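PDB 6CPD: PmoD from Methylocystis sp. ATCC 49242, which binds copper(I) in the periplasm through a cupredoxin-like soluble domain and probably takes part in copper handling in methane-oxidising bacteria. Local coordinates for residues Pro54-Ile59 with Glu80-Ala85; Phe20-Ser25 with Arg38-Phe43; Tyr12-Ile17 with Asp44-Ala49; His104-Val109 with Thr120-Phe125. All blocks are in the same frame, centred on the assembly; numbering follows the deposited sequence.

Contact 1 (Pro54-Ile59 with Glu80-Ala85)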
# COMPACT_ATOMS: atom_id res chain seq x y z
N PRO B 54 -2.95 -22.56 2.25
CA PRO B 54 -3.18 -22.50 0.80
C PRO B 54 -3.60 -21.10 0.39
O PRO B 54 -4.49 -20.51 1.00
CB PRO B 54 -4.30 -23.53 0.57
CG PRO B 54 -4.18 -24.49 1.72
CD PRO B 54 -3.74 -23.63 2.89
N LEU B 55 -2.93 -20.57 -0.63
CA LEU B 55 -3.21 -19.24 -1.12
C LEU B 55 -3.40 -19.28 -2.64
O LEU B 55 -2.53 -19.75 -3.39
CB LEU B 55 -2.08 -18.30 -0.71
CG LEU B 55 -2.11 -16.80 -1.02
CD1 LEU B 55 -1.16 -16.09 -0.06
CD2 LEU B 55 -1.70 -16.52 -2.45
N GLU B 56 -4.54 -18.80 -3.09
CA GLU B 56 -4.86 -18.78 -4.51
C GLU B 56 -4.90 -17.33 -4.99
O GLU B 56 -5.34 -16.44 -4.26
CB GLU B 56 -6.20 -19.46 -4.75
CG GLU B 56 -6.77 -19.25 -6.15
CD GLU B 56 -8.20 -19.74 -6.29
OE1 GLU B 56 -8.88 -19.96 -5.26
OE2 GLU B 56 -8.67 -19.88 -7.45
N LEU B 57 -4.44 -17.09 -6.21
CA LEU B 57 -4.53 -15.75 -6.78
C LEU B 57 -5.22 -15.80 -8.13
O LEU B 57 -4.85 -16.59 -8.99
CB LEU B 57 -3.13 -15.11 -6.94
CG LEU B 57 -3.09 -13.79 -7.73
CD1 LEU B 57 -3.73 -12.61 -6.98
CD2 LEU B 57 -1.67 -13.44 -8.17
N ARG B 58 -6.23 -14.96 -8.31
CA ARG B 58 -6.85 -14.77 -9.60
C ARG B 58 -6.96 -13.30 -9.91
O ARG B 58 -7.54 -12.54 -9.13
CB ARG B 58 -8.22 -15.44 -9.66
CG ARG B 58 -8.93 -15.22 -10.99
CD ARG B 58 -10.33 -15.78 -10.98
NE ARG B 58 -10.31 -17.20 -11.29
CZ ARG B 58 -11.10 -18.11 -10.74
NH1 ARG B 58 -11.97 -17.74 -9.82
NH2 ARG B 58 -11.00 -19.37 -11.10
N ILE B 59 -6.38 -12.88 -11.03
CA ILE B 59 -6.53 -11.48 -11.43
C ILE B 59 -7.60 -11.42 -12.51
O ILE B 59 -7.51 -12.12 -13.52
CB ILE B 59 -5.20 -10.89 -11.92
CG1 ILE B 59 -4.17 -10.90 -10.79
CG2 ILE B 59 -5.41 -9.45 -12.45
CD1 ILE B 59 -2.80 -10.39 -11.22
N GLU B 80 -7.58 -12.73 -16.20
CA GLU B 80 -6.31 -12.37 -16.85
C GLU B 80 -5.23 -13.37 -16.51
O GLU B 80 -4.41 -13.73 -17.34
CB GLU B 80 -5.83 -10.98 -16.42
CG GLU B 80 -6.54 -9.85 -17.08
CD GLU B 80 -6.12 -9.64 -18.53
OE1 GLU B 80 -5.01 -10.08 -18.91
OE2 GLU B 80 -6.91 -9.02 -19.28
N LEU B 81 -5.20 -13.76 -15.24
CA LEU B 81 -4.21 -14.71 -14.78
C LEU B 81 -4.77 -15.49 -13.59
O LEU B 81 -5.51 -14.93 -12.79
CB LEU B 81 -2.92 -13.97 -14.40
CG LEU B 81 -1.84 -14.58 -13.51
CD1 LEU B 81 -0.51 -13.98 -13.89
CD2 LEU B 81 -2.13 -14.30 -12.03
N HIS B 82 -4.38 -16.75 -13.47
CA HIS B 82 -4.85 -17.58 -12.37
C HIS B 82 -3.76 -18.50 -11.85
O HIS B 82 -3.22 -19.30 -12.60
CB HIS B 82 -6.07 -18.41 -12.79
CG HIS B 82 -6.68 -19.18 -11.67
ND1 HIS B 82 -7.27 -20.42 -11.84
CD2 HIS B 82 -6.80 -18.89 -10.35
CE1 HIS B 82 -7.71 -20.86 -10.68
NE2 HIS B 82 -7.45 -19.94 -9.76
N LEU B 83 -3.42 -18.36 -10.57
CA LEU B 83 -2.53 -19.30 -9.91
C LEU B 83 -3.30 -20.16 -8.92
O LEU B 83 -3.82 -19.63 -7.93
CB LEU B 83 -1.40 -18.58 -9.17
CG LEU B 83 -0.46 -17.59 -9.82
CD1 LEU B 83 0.60 -17.27 -8.78
CD2 LEU B 83 0.17 -18.16 -11.09
N PRO B 84 -3.36 -21.47 -9.15
CA PRO B 84 -4.05 -22.37 -8.22
C PRO B 84 -3.49 -22.29 -6.80
O PRO B 84 -2.32 -21.95 -6.60
CB PRO B 84 -3.79 -23.77 -8.81
CG PRO B 84 -3.54 -23.53 -10.25
CD PRO B 84 -2.86 -22.18 -10.35
N ALA B 85 -4.34 -22.62 -5.83
CA ALA B 85 -3.98 -22.55 -4.42
C ALA B 85 -2.73 -23.37 -4.11
O ALA B 85 -2.61 -24.50 -4.57
CB ALA B 85 -5.15 -23.02 -3.56
O HOH W 1 -1.16 -19.46 -5.56
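The imidazole of His-82 is held on one face and at its edge by residues of the facing strand. Over that face lies the guanidinium of Arg-58, whose NH2 comes within 3.6 Å of His-82 CE1, offset toward the rim; the two planes are 37° apart. At the ring edge His-82 NE2 donates to Glu-56 OE2 (2.6 Å), using the carboxylate's anti lone pair, while Leu-57 O approaches CD2 at 3.3 Å. The extended Glu-56 chain, its CG anti to the backbone N (chi1 168°), lifts the carboxylate off the sheet, beside the imidazole edge. Arg-58 NH2 also forms a salt bridge to Glu-72, which probably offsets part of the positive charge beside the imidazole.

Beneath these polar groups the strands run antiparallel. Leu-57 N to Leu-83 O is 3.1 Å and Leu-83 N to Leu-57 O 2.8 Å. At the far end Ile-59 O receives both Glu-80 N and, weakly, Leu-81 N, a classic beta bulge. Near the other end a water donates to both Leu-55 O and Pro-84 O, joining two carbonyls that cannot bond each other. On the other face the branched aliphatic chains suit the side facing the other sheet: Leu-81 CD2 meets Leu-57 CD2 and Ile-59 CD1, each at 4.0 Å.

Strand 79-86 is the outermost strand of its sheet within the chain, and strand 103-112 pairs with the opposite side of 55-61. Strands 37-45 and 92-99 of the other sheet cover the leucine and isoleucine face, with Leu-57 on Phe-43 and Leu-83 on Val-95.

Contact 2 (Phe20-Ser25 with Arg38-Phe43). With SO4 (sulfate ion), chain C.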
# COMPACT_ATOMS: atom_id res chain seq x y z
N PHE B 20 6.54 -3.91 -10.53
CA PHE B 20 7.42 -3.17 -11.42
C PHE B 20 7.23 -3.60 -12.88
O PHE B 20 6.66 -4.65 -13.17
CB PHE B 20 8.89 -3.22 -10.98
CG PHE B 20 9.52 -4.56 -11.00
CD1 PHE B 20 9.32 -5.45 -9.95
CD2 PHE B 20 10.44 -4.90 -12.00
CE1 PHE B 20 9.96 -6.68 -9.93
CE2 PHE B 20 11.08 -6.14 -12.00
CZ PHE B 20 10.85 -7.03 -10.96
N GLN B 21 7.69 -2.72 -13.77
CA GLN B 21 7.57 -2.89 -15.21
C GLN B 21 8.93 -2.62 -15.85
O GLN B 21 9.23 -1.50 -16.29
CB GLN B 21 6.52 -1.93 -15.76
CG GLN B 21 5.14 -2.10 -15.10
CD GLN B 21 4.04 -1.40 -15.89
OE1 GLN B 21 3.97 -0.17 -15.90
NE2 GLN B 21 3.22 -2.18 -16.58
N PRO B 22 9.76 -3.66 -15.87
CA PRO B 22 11.18 -3.60 -16.23
C PRO B 22 11.44 -3.11 -17.67
O PRO B 22 12.54 -2.63 -17.95
CB PRO B 22 11.66 -5.04 -16.03
CG PRO B 22 10.42 -5.89 -16.15
CD PRO B 22 9.32 -5.04 -15.57
N ASP B 23 10.48 -3.30 -18.57
CA ASP B 23 10.65 -2.82 -19.95
C ASP B 23 10.46 -1.31 -20.09
O ASP B 23 10.91 -0.71 -21.07
CB ASP B 23 9.70 -3.57 -20.89
CG ASP B 23 10.18 -4.98 -21.19
OD1 ASP B 23 11.38 -5.25 -20.97
OD2 ASP B 23 9.36 -5.83 -21.64
N LYS B 24 9.81 -0.69 -19.11
CA LYS B 24 9.48 0.73 -19.16
C LYS B 24 10.31 1.60 -18.22
O LYS B 24 10.64 2.74 -18.56
CB LYS B 24 8.00 0.96 -18.88
CG LYS B 24 7.12 0.63 -20.06
CD LYS B 24 7.40 1.67 -21.14
CE LYS B 24 6.51 1.54 -22.35
NZ LYS B 24 6.96 2.50 -23.42
N SER B 25 10.64 1.07 -17.06
CA SER B 25 11.16 1.89 -15.99
C SER B 25 11.83 1.07 -14.88
O SER B 25 11.61 -0.12 -14.77
CB SER B 25 10.01 2.73 -15.43
OG SER B 25 10.28 3.18 -14.12
N ARG B 38 5.04 -5.98 -19.93
CA ARG B 38 5.59 -6.91 -18.95
C ARG B 38 5.48 -6.36 -17.54
O ARG B 38 6.03 -5.31 -17.22
CB ARG B 38 7.06 -7.23 -19.25
CG ARG B 38 7.75 -8.14 -18.24
CD ARG B 38 8.93 -8.88 -18.88
NE ARG B 38 9.96 -7.95 -19.33
CZ ARG B 38 11.18 -7.85 -18.79
NH1 ARG B 38 11.53 -8.64 -17.79
NH2 ARG B 38 12.06 -6.97 -19.26
N THR B 39 4.78 -7.09 -16.69
CA THR B 39 4.54 -6.60 -15.35
C THR B 39 4.83 -7.70 -14.35
O THR B 39 4.35 -8.82 -14.51
CB THR B 39 3.09 -6.10 -15.22
OG1 THR B 39 2.85 -5.14 -16.25
CG2 THR B 39 2.86 -5.46 -13.86
N ILE B 40 5.61 -7.38 -13.32
CA ILE B 40 5.91 -8.34 -12.30
C ILE B 40 5.30 -7.87 -11.00
O ILE B 40 5.55 -6.75 -10.58
CB ILE B 40 7.43 -8.54 -12.14
CG1 ILE B 40 8.02 -9.10 -13.43
CG2 ILE B 40 7.74 -9.43 -10.92
CD1 ILE B 40 9.53 -9.08 -13.47
N MET B 41 4.52 -8.74 -10.37
CA MET B 41 3.96 -8.45 -9.06
C MET B 41 4.55 -9.36 -8.00
O MET B 41 4.43 -10.59 -8.09
CB MET B 41 2.44 -8.60 -9.08
CG MET B 41 1.79 -7.77 -10.19
SD MET B 41 -0.01 -7.79 -10.08
CE MET B 41 -0.19 -7.84 -8.30
N ALA B 42 5.18 -8.76 -6.99
CA ALA B 42 5.82 -9.50 -5.91
C ALA B 42 5.01 -9.40 -4.62
O ALA B 42 4.63 -8.29 -4.21
CB ALA B 42 7.24 -9.00 -5.69
N PHE B 43 4.78 -10.55 -3.99
CA PHE B 43 3.96 -10.66 -2.78
C PHE B 43 4.84 -11.07 -1.60
O PHE B 43 5.68 -11.96 -1.73
CB PHE B 43 2.84 -11.69 -2.98
CG PHE B 43 1.85 -11.30 -4.04
CD1 PHE B 43 2.14 -11.51 -5.38
CD2 PHE B 43 0.64 -10.73 -3.71
CE1 PHE B 43 1.24 -11.14 -6.36
CE2 PHE B 43 -0.27 -10.36 -4.68
CZ PHE B 43 0.03 -10.57 -6.01
S SO4 C . 8.01 6.41 -14.12
O1 SO4 C . 9.05 5.74 -14.89
O2 SO4 C . 7.86 7.77 -14.64
O3 SO4 C . 8.44 6.49 -12.73
O4 SO4 C . 6.76 5.67 -14.26
O HOH W 2 6.85 -5.10 -22.14
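Phe-20 and Ile-40 form the last antiparallel pair between strands 13-20 and 37-45 of the cupredoxin-like sandwich; beyond it the chain leaves the sheet in a loop that folds back over Arg-38.

Two backbone bonds close the pair, Phe-20 N to Ile-40 O and Ile-40 N to Phe-20 O. Alongside, Gln-21 NE2 donates a hydrogen bond to Thr-39 OG1 at 3.0 Å, in the amide plane. The same NE2 also reaches Ala-35 O and OG1 reaches Gly-37 O, so both are tied to the chain that leads into strand 37-45. Ser-25 OG donates to sulfate O1 (2.9 Å); the ion, probably from the crystallisation liquor, is also bound by Ser-25, Ser-27 and Tyr-29 of the second subunit.

Apolar contact comes from side chains lying side by side. With CG of Phe-20 between its backbone N and carbonyl carbon (chi1 64°), the ring swings across to Ile-40, whose CB sits over one face, a CH-pi contact 4.1 Å from the centroid; Ile-40 CD1 touches Phe-20 CZ at 3.5 Å. The compact, flat-sided ring of Pro-22 suits the guanidinium face of Arg-38, with CG over its centre.

In the salt bridge both Asp-23 oxygens lie in the guanidinium plane, but the nitrogens approach from above the carboxylate plane, the planes 60° apart. Water joins Asp-23 OD2 to Arg-38 N. Arg-38 NH2 lies 2.5 Å from Asp-23 OD1, and Arg-38 NE 3.2 Å from Asp-23 OD2.

Contact 3 (Tyr12-Ile17 with Asp44-Ala49); sequences YDMIHI and DIENPA
Beside the copper(I) site, strand 13-20 pairs with the end of strand 37-45, and Met-14 meets Glu-46 where the pairing gives way to a turn. The side chain of Met-14 is about 4 Å from the copper ion, beside the site but not one of its ligands Met-7 and Met-9, on which it packs; a soft, flexible thioether chain suits this sulfur-rich surrounding.

The regular pairing comes first. His-16 and Asp-44 exchange two backbone bonds, His-16 N to Asp-44 O and Asp-44 N to His-16 O, both 2.8 Å. Next to them Ile-15 and Ile-45 form a non-hydrogen-bonded pair whose CG1 atoms touch at 4.2 Å on the face that packs against Leu-55. One step on, Glu-46 N still reaches Met-14 O at 3.1 Å, and Glu-46 OE1 lies 3.5 Å from Met-14 CB. Water then takes over, accepting from Asn-47 N and donating to Met-14 O, so this carbonyl is gripped twice.

At the polar end the link is made by side chains. Asn-47 CG is anti to the backbone N (chi1 -175°), which carries the amide toward Asp-13: ND2 donates to Asp-13 OD1 at 2.7 Å, meeting it from well above the carboxylate plane. The other end of the amide, OD1, accepts from Ala-49 N at 2.8 Å, so both ends of the asparagine are used and its rotation is fixed.

The second subunit adds its Asp-31 to His-16 NE2, and its Met-9 packs on Met-14. The turn itself, with Asn-47 OD1 bonded to the N two residues on, is an Asx turn leading into a short 3-10 segment.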
# COMPACT_ATOMS: atom_id res chain seq x y z
N TYR B 12 -5.93 -8.04 10.49
CA TYR B 12 -4.66 -7.39 10.80
C TYR B 12 -3.54 -7.96 9.97
O TYR B 12 -2.43 -7.41 9.94
CB TYR B 12 -4.31 -7.56 12.28
CG TYR B 12 -5.27 -6.90 13.22
CD1 TYR B 12 -5.62 -5.56 13.07
CD2 TYR B 12 -5.86 -7.63 14.25
CE1 TYR B 12 -6.51 -4.95 13.95
CE2 TYR B 12 -6.74 -7.04 15.12
CZ TYR B 12 -7.07 -5.71 14.97
OH TYR B 12 -7.95 -5.15 15.86
N ASP B 13 -3.78 -9.11 9.34
CA ASP B 13 -2.70 -9.76 8.61
C ASP B 13 -2.66 -9.21 7.18
O ASP B 13 -3.64 -9.32 6.45
CB ASP B 13 -2.90 -11.27 8.62
CG ASP B 13 -3.06 -11.82 10.03
OD1 ASP B 13 -2.11 -11.72 10.84
OD2 ASP B 13 -4.14 -12.37 10.32
N MET B 14 -1.49 -8.74 6.75
CA MET B 14 -1.37 -8.07 5.45
C MET B 14 -0.44 -8.87 4.58
O MET B 14 0.38 -9.66 5.07
CB MET B 14 -0.84 -6.63 5.58
CG MET B 14 -1.49 -5.77 6.66
SD MET B 14 -3.29 -5.97 6.70
CE MET B 14 -3.76 -4.61 7.78
N ILE B 15 -0.62 -8.71 3.27
CA ILE B 15 0.35 -9.18 2.30
C ILE B 15 0.86 -7.96 1.55
O ILE B 15 0.08 -7.23 0.97
CB ILE B 15 -0.26 -10.20 1.34
CG1 ILE B 15 -0.79 -11.40 2.14
CG2 ILE B 15 0.77 -10.65 0.28
CD1 ILE B 15 -1.52 -12.41 1.26
N HIS B 16 2.15 -7.69 1.64
CA HIS B 16 2.69 -6.52 0.98
C HIS B 16 2.90 -6.84 -0.49
O HIS B 16 3.32 -7.94 -0.85
CB HIS B 16 4.01 -6.09 1.63
CG HIS B 16 4.60 -4.85 1.03
ND1 HIS B 16 5.67 -4.88 0.16
CD2 HIS B 16 4.27 -3.54 1.18
CE1 HIS B 16 5.97 -3.65 -0.21
NE2 HIS B 16 5.14 -2.82 0.40
N ILE B 17 2.63 -5.85 -1.32
CA ILE B 17 2.71 -6.01 -2.78
C ILE B 17 3.62 -4.94 -3.39
O ILE B 17 3.52 -3.76 -3.02
CB ILE B 17 1.30 -5.90 -3.41
CG1 ILE B 17 0.41 -7.04 -2.90
CG2 ILE B 17 1.39 -5.92 -4.94
CD1 ILE B 17 -1.06 -6.87 -3.29
N ASP B 44 4.65 -10.40 -0.47
CA ASP B 44 5.42 -10.68 0.74
C ASP B 44 4.40 -10.85 1.89
O ASP B 44 3.82 -9.88 2.37
CB ASP B 44 6.38 -9.52 1.06
CG ASP B 44 7.21 -9.75 2.34
OD1 ASP B 44 6.92 -10.68 3.13
OD2 ASP B 44 8.11 -8.93 2.59
N ILE B 45 4.21 -12.07 2.33
CA ILE B 45 3.24 -12.36 3.37
C ILE B 45 3.76 -11.98 4.75
O ILE B 45 4.78 -12.52 5.19
CB ILE B 45 2.88 -13.85 3.34
CG1 ILE B 45 2.31 -14.23 1.96
CG2 ILE B 45 1.90 -14.17 4.44
CD1 ILE B 45 2.24 -15.73 1.71
N GLU B 46 3.10 -11.05 5.43
CA GLU B 46 3.63 -10.54 6.70
C GLU B 46 3.55 -11.54 7.86
O GLU B 46 4.46 -11.59 8.68
CB GLU B 46 2.92 -9.24 7.12
CG GLU B 46 3.31 -8.02 6.28
CD GLU B 46 2.74 -6.71 6.83
OE1 GLU B 46 1.86 -6.75 7.73
OE2 GLU B 46 3.20 -5.64 6.38
N ASN B 47 2.45 -12.27 7.96
CA ASN B 47 2.25 -13.22 9.05
C ASN B 47 2.85 -14.60 8.71
O ASN B 47 2.40 -15.25 7.77
CB ASN B 47 0.75 -13.36 9.35
CG ASN B 47 0.45 -14.23 10.56
OD1 ASN B 47 1.23 -15.11 10.94
ND2 ASN B 47 -0.73 -14.02 11.15
N PRO B 48 3.87 -15.03 9.45
CA PRO B 48 4.51 -16.34 9.23
C PRO B 48 3.55 -17.53 9.23
O PRO B 48 3.81 -18.51 8.54
CB PRO B 48 5.49 -16.44 10.40
CG PRO B 48 5.77 -15.03 10.79
CD PRO B 48 4.48 -14.30 10.58
N ALA B 49 2.48 -17.47 10.03
CA ALA B 49 1.51 -18.57 10.09
C ALA B 49 0.82 -18.81 8.74
O ALA B 49 0.38 -19.92 8.47
CB ALA B 49 0.47 -18.30 11.17
O HOH W 3 0.45 -8.27 9.03
O HOH W 4 -0.17 -11.95 6.44

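Contact 4 (His104-Val109 with Thr120-Phe125); sequences HYIGLV and TAQFKF
Strands 103-112 and 118-127 form a beta hairpin, and across it Tyr-105 pairs with Phe-125, Gly-107 with Phe-123 and Val-109 with Ala-121. Each of these antiparallel pairs exchanges two backbone bonds; Gly-107 N to Phe-123 O, at 2.8 Å, is typical. The strand directions are 157° apart, close to antiparallel.

The five side chains point to the same, inner face, on which Gly-107 presents only its main chain, and the phenylalanine rings lean over the partner strand. In both, CG lies between the backbone N and the carbonyl carbon (chi1 59° in Phe-123, 62° in Phe-125), which brings the ring across the hairpin instead of along its own strand. The Phe-123 ring thus lies directly on Gly-107, whose CA is 3.7 Å from the centroid, a CH-pi contact over the face. At the edge of that ring Val-109 CG2 touches CE2 at 3.8 Å. Phe-125 covers Tyr-105 in the same manner, with Tyr-105 CB 3.4 Å from Phe-125 CZ, while the two rings are nearly parallel but slid apart. Tyr-105 OH is bonded to Asn-101 O, which satisfies the phenol.

The outer face is mixed. Leu-108 CD2 lies 3.6 Å from Gln-122 CG and Ile-106 CG2 3.9 Å from Gln-122 CB, so the long chains of glutamine and lysine cover isoleucine and leucine while their polar ends stay at the surface.

On its other side strand 103-112 pairs with 55-61, whereas Ala-121 and Phe-123 pack on Val-8 of strand 7-10. Asn-4 of the second subunit bonds to Lys-124 N, and its Met-5 packs on both phenylalanines.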
# COMPACT_ATOMS: atom_id res chain seq x y z
N HIS B 104 -9.29 -1.38 -15.57
CA HIS B 104 -9.35 -1.70 -14.15
C HIS B 104 -9.30 -3.19 -13.95
O HIS B 104 -9.98 -3.94 -14.68
CB HIS B 104 -10.63 -1.18 -13.49
CG HIS B 104 -10.75 0.31 -13.45
ND1 HIS B 104 -11.43 1.02 -14.42
CD2 HIS B 104 -10.29 1.21 -12.56
CE1 HIS B 104 -11.38 2.31 -14.11
NE2 HIS B 104 -10.69 2.45 -13.00
N TYR B 105 -8.53 -3.62 -12.95
CA TYR B 105 -8.36 -5.02 -12.66
C TYR B 105 -8.54 -5.26 -11.17
O TYR B 105 -8.47 -4.32 -10.36
CB TYR B 105 -6.96 -5.52 -13.10
CG TYR B 105 -6.77 -5.45 -14.58
CD1 TYR B 105 -6.34 -4.28 -15.19
CD2 TYR B 105 -7.03 -6.54 -15.39
CE1 TYR B 105 -6.17 -4.20 -16.57
CE2 TYR B 105 -6.87 -6.48 -16.76
CZ TYR B 105 -6.43 -5.31 -17.35
OH TYR B 105 -6.27 -5.27 -18.72
N ILE B 106 -8.80 -6.51 -10.81
CA ILE B 106 -8.92 -6.88 -9.42
C ILE B 106 -8.09 -8.13 -9.17
O ILE B 106 -8.26 -9.13 -9.87
CB ILE B 106 -10.38 -7.17 -9.01
CG1 ILE B 106 -11.30 -6.00 -9.39
CG2 ILE B 106 -10.44 -7.51 -7.51
CD1 ILE B 106 -12.73 -6.15 -8.95
N GLY B 107 -7.19 -8.08 -8.19
CA GLY B 107 -6.50 -9.28 -7.78
C GLY B 107 -7.30 -9.90 -6.64
O GLY B 107 -7.53 -9.25 -5.62
N LEU B 108 -7.76 -11.12 -6.85
CA LEU B 108 -8.49 -11.85 -5.82
C LEU B 108 -7.58 -12.84 -5.12
O LEU B 108 -7.15 -13.81 -5.74
CB LEU B 108 -9.68 -12.60 -6.41
CG LEU B 108 -10.70 -11.74 -7.14
CD1 LEU B 108 -11.74 -12.61 -7.84
CD2 LEU B 108 -11.34 -10.82 -6.13
N VAL B 109 -7.29 -12.61 -3.85
CA VAL B 109 -6.45 -13.51 -3.08
C VAL B 109 -7.34 -14.34 -2.17
O VAL B 109 -8.06 -13.80 -1.33
CB VAL B 109 -5.41 -12.77 -2.23
CG1 VAL B 109 -4.55 -13.78 -1.45
CG2 VAL B 109 -4.53 -11.86 -3.09
N THR B 120 -11.59 -14.36 1.03
CA THR B 120 -11.06 -13.71 -0.16
C THR B 120 -10.84 -12.23 0.10
O THR B 120 -11.68 -11.56 0.69
CB THR B 120 -11.98 -13.92 -1.39
OG1 THR B 120 -12.02 -15.31 -1.72
CG2 THR B 120 -11.46 -13.15 -2.61
N ALA B 121 -9.69 -11.72 -0.34
CA ALA B 121 -9.44 -10.29 -0.25
C ALA B 121 -9.20 -9.77 -1.65
O ALA B 121 -8.72 -10.51 -2.51
CB ALA B 121 -8.25 -10.02 0.64
N GLN B 122 -9.54 -8.50 -1.88
CA GLN B 122 -9.43 -7.90 -3.21
C GLN B 122 -8.41 -6.79 -3.17
O GLN B 122 -8.38 -6.01 -2.22
CB GLN B 122 -10.79 -7.34 -3.67
CG GLN B 122 -11.96 -8.31 -3.56
CD GLN B 122 -13.30 -7.70 -3.98
OE1 GLN B 122 -13.36 -6.58 -4.49
NE2 GLN B 122 -14.38 -8.46 -3.77
N PHE B 123 -7.51 -6.77 -4.15
CA PHE B 123 -6.78 -5.53 -4.36
C PHE B 123 -7.12 -5.01 -5.74
O PHE B 123 -6.97 -5.71 -6.76
CB PHE B 123 -5.28 -5.69 -4.14
CG PHE B 123 -4.62 -6.70 -5.02
CD1 PHE B 123 -3.96 -6.29 -6.17
CD2 PHE B 123 -4.52 -8.03 -4.62
CE1 PHE B 123 -3.29 -7.22 -6.97
CE2 PHE B 123 -3.84 -8.96 -5.40
CZ PHE B 123 -3.22 -8.56 -6.58
N LYS B 124 -7.58 -3.77 -5.76
CA LYS B 124 -8.07 -3.16 -6.98
C LYS B 124 -6.96 -2.31 -7.53
O LYS B 124 -6.29 -1.60 -6.78
CB LYS B 124 -9.32 -2.34 -6.71
CG LYS B 124 -10.45 -3.16 -6.15
CD LYS B 124 -11.76 -2.40 -6.20
CE LYS B 124 -12.91 -3.27 -5.76
NZ LYS B 124 -14.19 -2.56 -6.02
N PHE B 125 -6.72 -2.38 -8.84
CA PHE B 125 -5.67 -1.56 -9.41
C PHE B 125 -6.01 -1.22 -10.85
O PHE B 125 -6.93 -1.77 -11.44
CB PHE B 125 -4.30 -2.26 -9.34
CG PHE B 125 -4.20 -3.56 -10.11
CD1 PHE B 125 -4.66 -4.74 -9.55
CD2 PHE B 125 -3.62 -3.60 -11.38
CE1 PHE B 125 -4.57 -5.94 -10.26
CE2 PHE B 125 -3.51 -4.80 -12.08
CZ PHE B 125 -3.97 -5.96 -11.52

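Overall arrangement
The four contacts belong to the two sheets of one cupredoxin-like sandwich. Along the chain contact 2 is nested inside the loop closed by contact 3, and contacts 1 and 4 follow in series. Contacts 2 and 3 share strand 37-45, with centres about 21 Å apart; contacts 1 and 4, about 11 Å apart, lie in the other sheet, where strands 55-61 and 103-112 are neighbours. Between the sheets Phe-43 and Met-41 meet Phe-123, while Leu-55 meets Ile-15 and Ile-45, so one apolar core joins all four. Contacts 3 and 4 also touch the second subunit, and the packing of Met-14 on Met-9 of that subunit is consistent with a copper(I) site near the interface.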